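Local coordinates for protein acylneuraminate lyase (Mycoplasma synoviae, PDB 4N4P) that is an acylneuraminate lyase of the dihydrodipicolinate synthetase family, built on a TIM barrel followed by a small C-terminal helical domain, at residues 279-282 and 283-287; 257-260 and 261-264; 288-291 and 292-296; 242-245 and 246-250. One frame throughout, in Å; residues are numbered along the deposited sequence.

Overall arrangement
All four contacts lie in the three helices that follow the last barrel strand, 206-209, and helix 212-227. Interaction 4 ends helix 231-248, interaction 2 ends helix 253-263, and interactions 1 and 3 are successive lengths of helix 280-294, with centres about 13 Å apart. Interaction 2 touches all three others: Ala259 CB lies 3.6 Å from Ile283 CG1 of interaction 1, Ile260 CD1 is 3.7 Å from Ile290 CG2 of interaction 3, and the same Ile260 CD1 reaches Leu248 CD1 of interaction 4 at 3.6 Å. A polar tie joins interactions 3 and 4, where Lys293 NZ stands 2.9 Å from Asp247 OD2.

Interaction 1: residues 279-282 and 283-287; sequences EDEE and IKKHA
Ile283 turns CG1 anti to its own nitrogen (chi1 -162°), which sets the CG2 methyl between the backbone N and the carbonyl carbon, facing back into the turn before it. There Ile283 CG2 rests 3.5 Å from Asp280 O and about as close to the carbonyl of Glu279. Glu281 and Lys284 take different first torsions, yet their side chains run alongside each other and point the same way. Glu281 bends at chi2 (-47°) and brings OE2 within 4.1 Å of Lys284 CD, a contact with the aliphatic part of the chain. The charges themselves stay apart: Glu281 OE1 is 5.9 Å from Lys284 NZ and Glu281 OE2 5.1 Å from Lys285 NZ, too far for a salt bridge, though the two lysines may still stabilise the carboxylate at longer range. Lys285 lays its chain over the same turn, with its CG 3.3 Å from Glu281 O.

The backbone starts a regular alpha helix here. Glu279 holds the N-cap position, and its carbonyl O accepts from Ile283 N at 3.1 Å; the carbonyls of Asp280, Glu281 and Glu282 accept the amides of Lys284, Lys285 and His286. Acidic Asp280, Glu281 and Glu282 occupy the first turn, following Glu279 at the N-cap, where the partial positive charge of the helix start would probably welcome them.

Two of them also have lysine partners outside the helix: Asp280 pairs with Lys20 and Glu282 with Lys251. On the buried side Ile283 packs against Ala259 and Arg262 of helix 253-263, Ala287 meets Ile260 of the same helix, and His286 uses NE2 to bond the carbonyl of Leu248 at the end of helix 231-248.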
# COMPACT_ATOMS: atom_id res chain seq x y z
N GLU A 279 -14.10 2.40 31.23
CA GLU A 279 -14.57 2.55 32.61
C GLU A 279 -14.07 3.90 33.12
O GLU A 279 -12.98 4.36 32.74
CB GLU A 279 -14.15 1.36 33.50
CG GLU A 279 -14.57 -0.01 32.96
CD GLU A 279 -16.09 -0.15 32.75
OE1 GLU A 279 -16.86 0.06 33.72
OE2 GLU A 279 -16.52 -0.48 31.62
N ASP A 280 -14.88 4.57 33.95
CA ASP A 280 -14.55 5.94 34.36
C ASP A 280 -13.19 6.02 35.08
O ASP A 280 -12.43 6.95 34.86
CB ASP A 280 -15.67 6.59 35.19
CG ASP A 280 -16.58 7.50 34.35
OD1 ASP A 280 -16.20 7.89 33.22
OD2 ASP A 280 -17.70 7.83 34.84
N GLU A 281 -12.87 5.02 35.89
CA GLU A 281 -11.60 5.06 36.61
C GLU A 281 -10.42 4.85 35.68
O GLU A 281 -9.40 5.54 35.83
CB GLU A 281 -11.57 4.07 37.78
CG GLU A 281 -12.35 4.53 39.03
CD GLU A 281 -12.04 5.97 39.44
OE1 GLU A 281 -12.97 6.82 39.35
OE2 GLU A 281 -10.89 6.25 39.83
N GLU A 282 -10.55 3.92 34.73
CA GLU A 282 -9.50 3.65 33.75
C GLU A 282 -9.14 4.92 32.94
O GLU A 282 -7.96 5.28 32.78
CB GLU A 282 -9.92 2.52 32.80
CG GLU A 282 -8.81 2.13 31.81
CD GLU A 282 -9.27 1.19 30.67
OE1 GLU A 282 -10.37 0.60 30.75
OE2 GLU A 282 -8.52 1.07 29.68
N ILE A 283 -10.16 5.60 32.43
CA ILE A 283 -9.89 6.75 31.56
C ILE A 283 -9.45 7.94 32.41
O ILE A 283 -8.70 8.80 31.95
CB ILE A 283 -11.11 7.08 30.62
CG1 ILE A 283 -10.69 7.96 29.43
CG2 ILE A 283 -12.29 7.68 31.43
CD1 ILE A 283 -9.61 7.31 28.52
N LYS A 284 -9.94 8.02 33.67
CA LYS A 284 -9.49 9.08 34.59
C LYS A 284 -8.00 8.97 34.90
O LYS A 284 -7.28 9.98 34.93
CB LYS A 284 -10.29 9.08 35.92
CG LYS A 284 -9.90 10.23 36.84
CD LYS A 284 -10.28 9.96 38.28
CE LYS A 284 -9.77 11.08 39.18
NZ LYS A 284 -10.67 12.27 39.13
N LYS A 285 -7.53 7.74 35.13
CA LYS A 285 -6.12 7.57 35.42
C LYS A 285 -5.25 7.90 34.21
O LYS A 285 -4.16 8.43 34.36
CB LYS A 285 -5.85 6.15 35.92
CG LYS A 285 -6.51 5.93 37.29
CD LYS A 285 -6.20 4.56 37.86
CE LYS A 285 -7.01 4.42 39.15
NZ LYS A 285 -6.95 3.03 39.60
N HIS A 286 -5.73 7.52 33.03
CA HIS A 286 -5.11 7.94 31.79
C HIS A 286 -5.04 9.47 31.72
O HIS A 286 -3.98 10.02 31.42
CB HIS A 286 -5.88 7.38 30.60
CG HIS A 286 -5.26 7.72 29.29
ND1 HIS A 286 -3.98 7.34 28.95
CD2 HIS A 286 -5.74 8.41 28.22
CE1 HIS A 286 -3.69 7.77 27.74
NE2 HIS A 286 -4.75 8.41 27.27
N ALA A 287 -6.14 10.15 32.03
CA ALA A 287 -6.14 11.62 32.02
C ALA A 287 -5.14 12.21 33.00
O ALA A 287 -4.42 13.14 32.66
CB ALA A 287 -7.53 12.18 32.26

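Interaction 2: residues 257-260 and 261-264; sequences LKAI and MRLH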
# COMPACT_ATOMS: atom_id res chain seq x y z
N LEU A 257 -9.12 13.09 25.31
CA LEU A 257 -9.25 14.56 25.36
C LEU A 257 -10.39 14.96 26.30
O LEU A 257 -10.25 15.86 27.14
CB LEU A 257 -9.49 15.15 23.96
CG LEU A 257 -8.32 15.01 22.96
CD1 LEU A 257 -8.78 15.52 21.55
CD2 LEU A 257 -7.12 15.79 23.45
N LYS A 258 -11.53 14.29 26.17
CA LYS A 258 -12.69 14.64 27.01
C LYS A 258 -12.40 14.37 28.47
O LYS A 258 -12.68 15.21 29.32
CB LYS A 258 -13.95 13.92 26.52
CG LYS A 258 -14.55 14.62 25.27
CD LYS A 258 -15.65 13.80 24.62
CE LYS A 258 -16.15 14.51 23.35
NZ LYS A 258 -17.42 13.90 22.75
N ALA A 259 -11.76 13.24 28.76
CA ALA A 259 -11.38 12.90 30.14
C ALA A 259 -10.43 13.91 30.77
O ALA A 259 -10.55 14.25 31.96
CB ALA A 259 -10.78 11.50 30.20
N ILE A 260 -9.48 14.38 29.96
CA ILE A 260 -8.53 15.40 30.43
C ILE A 260 -9.27 16.68 30.76
O ILE A 260 -9.06 17.28 31.81
CB ILE A 260 -7.36 15.60 29.45
CG1 ILE A 260 -6.51 14.32 29.43
CG2 ILE A 260 -6.52 16.84 29.85
CD1 ILE A 260 -5.53 14.22 28.22
N MET A 261 -10.16 17.09 29.86
CA MET A 261 -10.99 18.26 30.14
C MET A 261 -11.81 18.08 31.40
O MET A 261 -11.79 18.98 32.25
CB MET A 261 -11.86 18.61 28.94
CG MET A 261 -11.03 19.14 27.79
SD MET A 261 -12.13 19.73 26.51
CE MET A 261 -11.00 20.02 25.14
N ARG A 262 -12.48 16.93 31.54
CA ARG A 262 -13.28 16.66 32.76
C ARG A 262 -12.44 16.75 34.02
O ARG A 262 -12.88 17.31 35.03
CB ARG A 262 -13.95 15.29 32.70
CG ARG A 262 -15.04 15.20 31.63
CD ARG A 262 -15.95 14.00 31.92
NE ARG A 262 -15.21 12.75 32.03
CZ ARG A 262 -14.84 11.98 31.00
NH1 ARG A 262 -15.08 12.36 29.74
NH2 ARG A 262 -14.18 10.86 31.23
N LEU A 263 -11.23 16.19 33.97
CA LEU A 263 -10.25 16.26 35.06
C LEU A 263 -9.93 17.71 35.43
O LEU A 263 -9.61 18.00 36.58
CB LEU A 263 -8.96 15.52 34.69
CG LEU A 263 -7.81 15.49 35.70
CD1 LEU A 263 -8.24 14.72 36.96
CD2 LEU A 263 -6.54 14.87 35.05
N HIS A 264 -10.00 18.62 34.45
CA HIS A 264 -9.74 20.04 34.70
C HIS A 264 -11.04 20.82 35.01
O HIS A 264 -11.05 22.07 34.92
CB HIS A 264 -9.02 20.66 33.51
CG HIS A 264 -7.60 20.23 33.41
ND1 HIS A 264 -7.22 18.99 32.92
CD2 HIS A 264 -6.46 20.85 33.77
CE1 HIS A 264 -5.91 18.88 32.98
NE2 HIS A 264 -5.42 20.00 33.49
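Met261, Arg262 and Leu263 donate their amides to the carbonyls of Leu257, Lys258 and Ala259, the regular i to i+4 ladder of an alpha helix, and the Arg262 N to Lys258 O bond is the shortest of them at 2.8 Å. The ladder frays at the next rung: the backbone uncoils at His264, and its amide is shared between weak bonds to Ile260 O and Met261 O.

The side chain of His264 makes up for this. With chi1 at -73° the imidazole lies alongside Ile260, pointing the same way, and ND1 donates to Ile260 O at 2.7 Å. The bond is nearly straight (170°) and runs in the plane of the ring, but it meets the oxygen from above the carbonyl plane. Ile260 O thus takes a strong bond from His264 ND1 and a weak one from its amide, and ND1 must carry the proton. The straight, in-plane ND1 bond probably fixes the ring's rotation, with the Ile260 CG2 methyl 3.8 Å from His264 CE1.

On another side of the helix Arg262 bends at chi3 and folds its guanidinium back over the preceding turn. Ala259 CA sits 3.5 Å above the guanidinium plane, toward its rim, while Ala259 CB meets Arg262 NH2 at 3.6 Å. The same group makes a cation-pi contact with Tyr270. Lys258, whose CB touches Arg262 NH1 (3.8 Å), runs on extended to Glu53, Thr16 O and Tyr270 O.

A helix C-terminus closed by a side-chain donor is the motif here, in a helix of the C-terminal helical domain that follows the barrel in this family.

Interaction 3: residues 288-291 and 292-296; sequences EFIT and DKYLK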
# COMPACT_ATOMS: atom_id res chain seq x y z
N GLU A 288 -5.06 11.64 34.21
CA GLU A 288 -4.08 12.10 35.19
C GLU A 288 -2.66 11.84 34.74
O GLU A 288 -1.84 12.71 34.87
CB GLU A 288 -4.25 11.38 36.53
CG GLU A 288 -5.54 11.68 37.22
CD GLU A 288 -5.63 10.88 38.52
OE1 GLU A 288 -5.90 9.68 38.46
OE2 GLU A 288 -5.39 11.46 39.58
N PHE A 289 -2.40 10.65 34.22
CA PHE A 289 -1.08 10.29 33.66
C PHE A 289 -0.61 11.33 32.63
O PHE A 289 0.49 11.88 32.74
CB PHE A 289 -1.11 8.87 33.06
CG PHE A 289 0.02 8.57 32.09
CD1 PHE A 289 1.35 8.52 32.51
CD2 PHE A 289 -0.26 8.29 30.75
CE1 PHE A 289 2.39 8.28 31.60
CE2 PHE A 289 0.76 8.00 29.83
CZ PHE A 289 2.10 8.00 30.26
N ILE A 290 -1.45 11.58 31.63
CA ILE A 290 -1.10 12.62 30.61
C ILE A 290 -0.88 14.00 31.24
O ILE A 290 0.10 14.69 30.91
CB ILE A 290 -2.16 12.70 29.51
CG1 ILE A 290 -2.32 11.35 28.78
CG2 ILE A 290 -1.86 13.92 28.50
CD1 ILE A 290 -1.07 10.86 28.01
N THR A 291 -1.84 14.43 32.06
CA THR A 291 -1.80 15.74 32.71
C THR A 291 -0.52 15.95 33.54
O THR A 291 0.16 16.97 33.39
CB THR A 291 -3.07 15.96 33.59
OG1 THR A 291 -4.22 16.00 32.75
CG2 THR A 291 -3.00 17.26 34.36
N ASP A 292 -0.22 14.99 34.41
CA ASP A 292 0.94 15.11 35.29
C ASP A 292 2.24 15.04 34.51
O ASP A 292 3.21 15.73 34.86
CB ASP A 292 0.94 14.03 36.39
CG ASP A 292 -0.27 14.12 37.30
OD1 ASP A 292 -0.88 15.22 37.35
OD2 ASP A 292 -0.63 13.08 37.93
N LYS A 293 2.29 14.20 33.48
CA LYS A 293 3.53 14.04 32.71
C LYS A 293 3.82 15.24 31.80
O LYS A 293 4.98 15.69 31.69
CB LYS A 293 3.54 12.73 31.88
CG LYS A 293 4.87 12.47 31.14
CD LYS A 293 4.92 11.03 30.59
CE LYS A 293 6.22 10.73 29.85
NZ LYS A 293 6.06 9.36 29.22
N TYR A 294 2.77 15.74 31.15
CA TYR A 294 2.98 16.72 30.06
C TYR A 294 2.39 18.10 30.29
O TYR A 294 2.89 19.07 29.70
CB TYR A 294 2.41 16.17 28.75
CG TYR A 294 3.08 14.91 28.29
CD1 TYR A 294 4.40 14.94 27.81
CD2 TYR A 294 2.41 13.69 28.35
CE1 TYR A 294 5.03 13.79 27.38
CE2 TYR A 294 3.02 12.51 27.93
CZ TYR A 294 4.33 12.58 27.44
OH TYR A 294 4.96 11.43 27.02
N LEU A 295 1.34 18.20 31.10
CA LEU A 295 0.45 19.38 31.06
C LEU A 295 0.47 20.30 32.27
O LEU A 295 -0.35 21.22 32.37
CB LEU A 295 -1.00 18.97 30.76
CG LEU A 295 -1.26 18.01 29.61
CD1 LEU A 295 -2.77 17.78 29.40
CD2 LEU A 295 -0.59 18.54 28.29
N LYS A 296 1.40 20.08 33.19
CA LYS A 296 1.49 21.00 34.32
C LYS A 296 2.15 22.32 33.94
O LYS A 296 2.79 22.47 32.88
CB LYS A 296 2.16 20.33 35.50
CG LYS A 296 1.29 19.24 36.09
CD LYS A 296 -0.04 19.81 36.60
CE LYS A 296 -0.90 18.74 37.25
NZ LYS A 296 -0.19 18.03 38.35
OXT LYS A 296 2.03 23.30 34.70
O HOH W 1 -3.09 13.36 39.23
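The Phe289 ring has the Lys293 chain beside it, approaching obliquely, with Lys293 CD 3.9 Å from Phe289 CE1; the two side chains point the same way. The other flat group, the phenol of Tyr294, carries the CG methylene of the same lysine over the centre of one face, 3.6 Å above the plane. Lys293, extended with chi1 at -175°, thus meets Tyr294 with CG and Phe289 with CD before its NZ forms the salt bridge with Asp247, which Tyr294 OH also bonds. Tyr294 CD2 meets the Ile290 CG2 methyl at 4.3 Å. That methyl also touches Leu295 CD1 at 4.1 Å, and Leu295 crosses Thr291 at about a right angle. Thr291 OG1 bonds back to Ala287 O.

Carbonyls of Glu288 to Thr291 accept the amides of Asp292 to Leu295 and carry the helix to its end.

Both carboxylate oxygens of Asp292 have a partner. Lys296 NZ meets OD1 of Asp292 at 3.1 Å, from above the carboxylate plane, as a salt bridge. A water donates to Asp292 OD2 at 2.8 Å and to Glu288 OE2 at 3.0 Å. That bridging water and the lysine probably ease the repulsion between the two acids, and the lysine would tend to keep Asp292 ionised.

Interaction 4: residues 242-245 and 246-250; sequences NDYV and LDLIS
Leu248 and Tyr244 run side by side on the last turn of helix 231-248, in the helical domain that follows the TIM barrel. Leu248 CB begins 3.3 Å from Tyr244 O and 3.4 Å from Val245 O. Its first torsion (chi1 178°) sets CG anti to the backbone nitrogen, so that the chain leaves the helix flank beside Tyr244, and the two methyls then part company. CD2 presses obliquely on the Tyr244 ring, 4.0 Å from CZ of Tyr244, and is also near the phenol oxygen, which bonds Thr211 O. CD1 of Leu248 meets Ile260 of helix 253-263.

Leu248 N donates to Tyr244 O at a short 2.7 Å, and the amides of Leu246, Asp247 and Ile249 make the matching bonds to Asn242, Asp243 and Val245. Ile249 takes the less common first torsion of 64° and lays CG1 over Val245 O.

A water donates to Asp243 O and, weakly, to Asp247 OD1, the oxygen beside the OD2 that serves Lys293 and Tyr294; Asp243 pairs with Arg178 of a second subunit. As the helix ends, Asp247 O collects two donors from one residue, Ser250 N and Ser250 OG, the latter at 2.7 Å.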
# COMPACT_ATOMS: atom_id res chain seq x y z
N ASN A 242 5.79 14.81 20.84
CA ASN A 242 5.39 13.58 20.14
C ASN A 242 5.31 12.41 21.09
O ASN A 242 4.51 11.52 20.88
CB ASN A 242 6.32 13.32 18.96
CG ASN A 242 6.06 14.32 17.80
OD1 ASN A 242 5.21 15.21 17.93
ND2 ASN A 242 6.77 14.16 16.68
N ASP A 243 6.10 12.45 22.16
CA ASP A 243 5.94 11.48 23.25
C ASP A 243 4.52 11.61 23.78
O ASP A 243 3.81 10.62 23.98
CB ASP A 243 6.93 11.74 24.40
CG ASP A 243 8.34 11.27 24.11
OD1 ASP A 243 8.59 10.58 23.11
OD2 ASP A 243 9.20 11.61 24.92
N TYR A 244 4.11 12.86 24.00
CA TYR A 244 2.77 13.19 24.50
C TYR A 244 1.69 12.66 23.58
O TYR A 244 0.75 12.03 24.04
CB TYR A 244 2.63 14.70 24.71
CG TYR A 244 1.24 15.27 24.49
CD1 TYR A 244 0.19 15.00 25.40
CD2 TYR A 244 0.98 16.12 23.38
CE1 TYR A 244 -1.10 15.55 25.19
CE2 TYR A 244 -0.29 16.68 23.18
CZ TYR A 244 -1.33 16.38 24.07
OH TYR A 244 -2.58 16.92 23.87
N VAL A 245 1.82 12.93 22.28
CA VAL A 245 0.80 12.48 21.35
C VAL A 245 0.64 10.96 21.39
O VAL A 245 -0.48 10.46 21.51
CB VAL A 245 1.06 12.95 19.90
CG1 VAL A 245 -0.06 12.46 18.98
CG2 VAL A 245 1.15 14.52 19.86
N LEU A 246 1.75 10.22 21.31
CA LEU A 246 1.70 8.76 21.36
C LEU A 246 1.12 8.24 22.70
O LEU A 246 0.32 7.27 22.72
CB LEU A 246 3.10 8.18 21.10
CG LEU A 246 3.55 8.40 19.65
CD1 LEU A 246 4.93 7.80 19.38
CD2 LEU A 246 2.51 7.84 18.69
N ASP A 247 1.49 8.89 23.80
CA ASP A 247 0.95 8.50 25.11
C ASP A 247 -0.55 8.78 25.14
O ASP A 247 -1.34 7.95 25.61
CB ASP A 247 1.68 9.24 26.27
CG ASP A 247 2.95 8.53 26.72
OD1 ASP A 247 3.15 7.35 26.40
OD2 ASP A 247 3.72 9.15 27.47
N LEU A 248 -0.94 9.95 24.64
CA LEU A 248 -2.36 10.35 24.63
C LEU A 248 -3.23 9.33 23.91
O LEU A 248 -4.30 8.93 24.42
CB LEU A 248 -2.51 11.72 23.95
CG LEU A 248 -3.93 12.27 23.82
CD1 LEU A 248 -4.52 12.56 25.21
CD2 LEU A 248 -3.92 13.53 22.94
N ILE A 249 -2.77 8.89 22.74
CA ILE A 249 -3.59 8.01 21.90
C ILE A 249 -3.37 6.54 22.23
O ILE A 249 -3.84 5.66 21.49
CB ILE A 249 -3.39 8.27 20.38
CG1 ILE A 249 -1.94 7.96 19.96
CG2 ILE A 249 -3.80 9.72 20.04
CD1 ILE A 249 -1.64 8.13 18.47
N SER A 250 -2.71 6.25 23.34
CA SER A 250 -2.67 4.85 23.77
C SER A 250 -4.07 4.42 24.26
O SER A 250 -4.34 3.23 24.42
CB SER A 250 -1.58 4.60 24.81
OG SER A 250 -1.85 5.33 25.98
O HOH W 2 5.61 8.25 24.27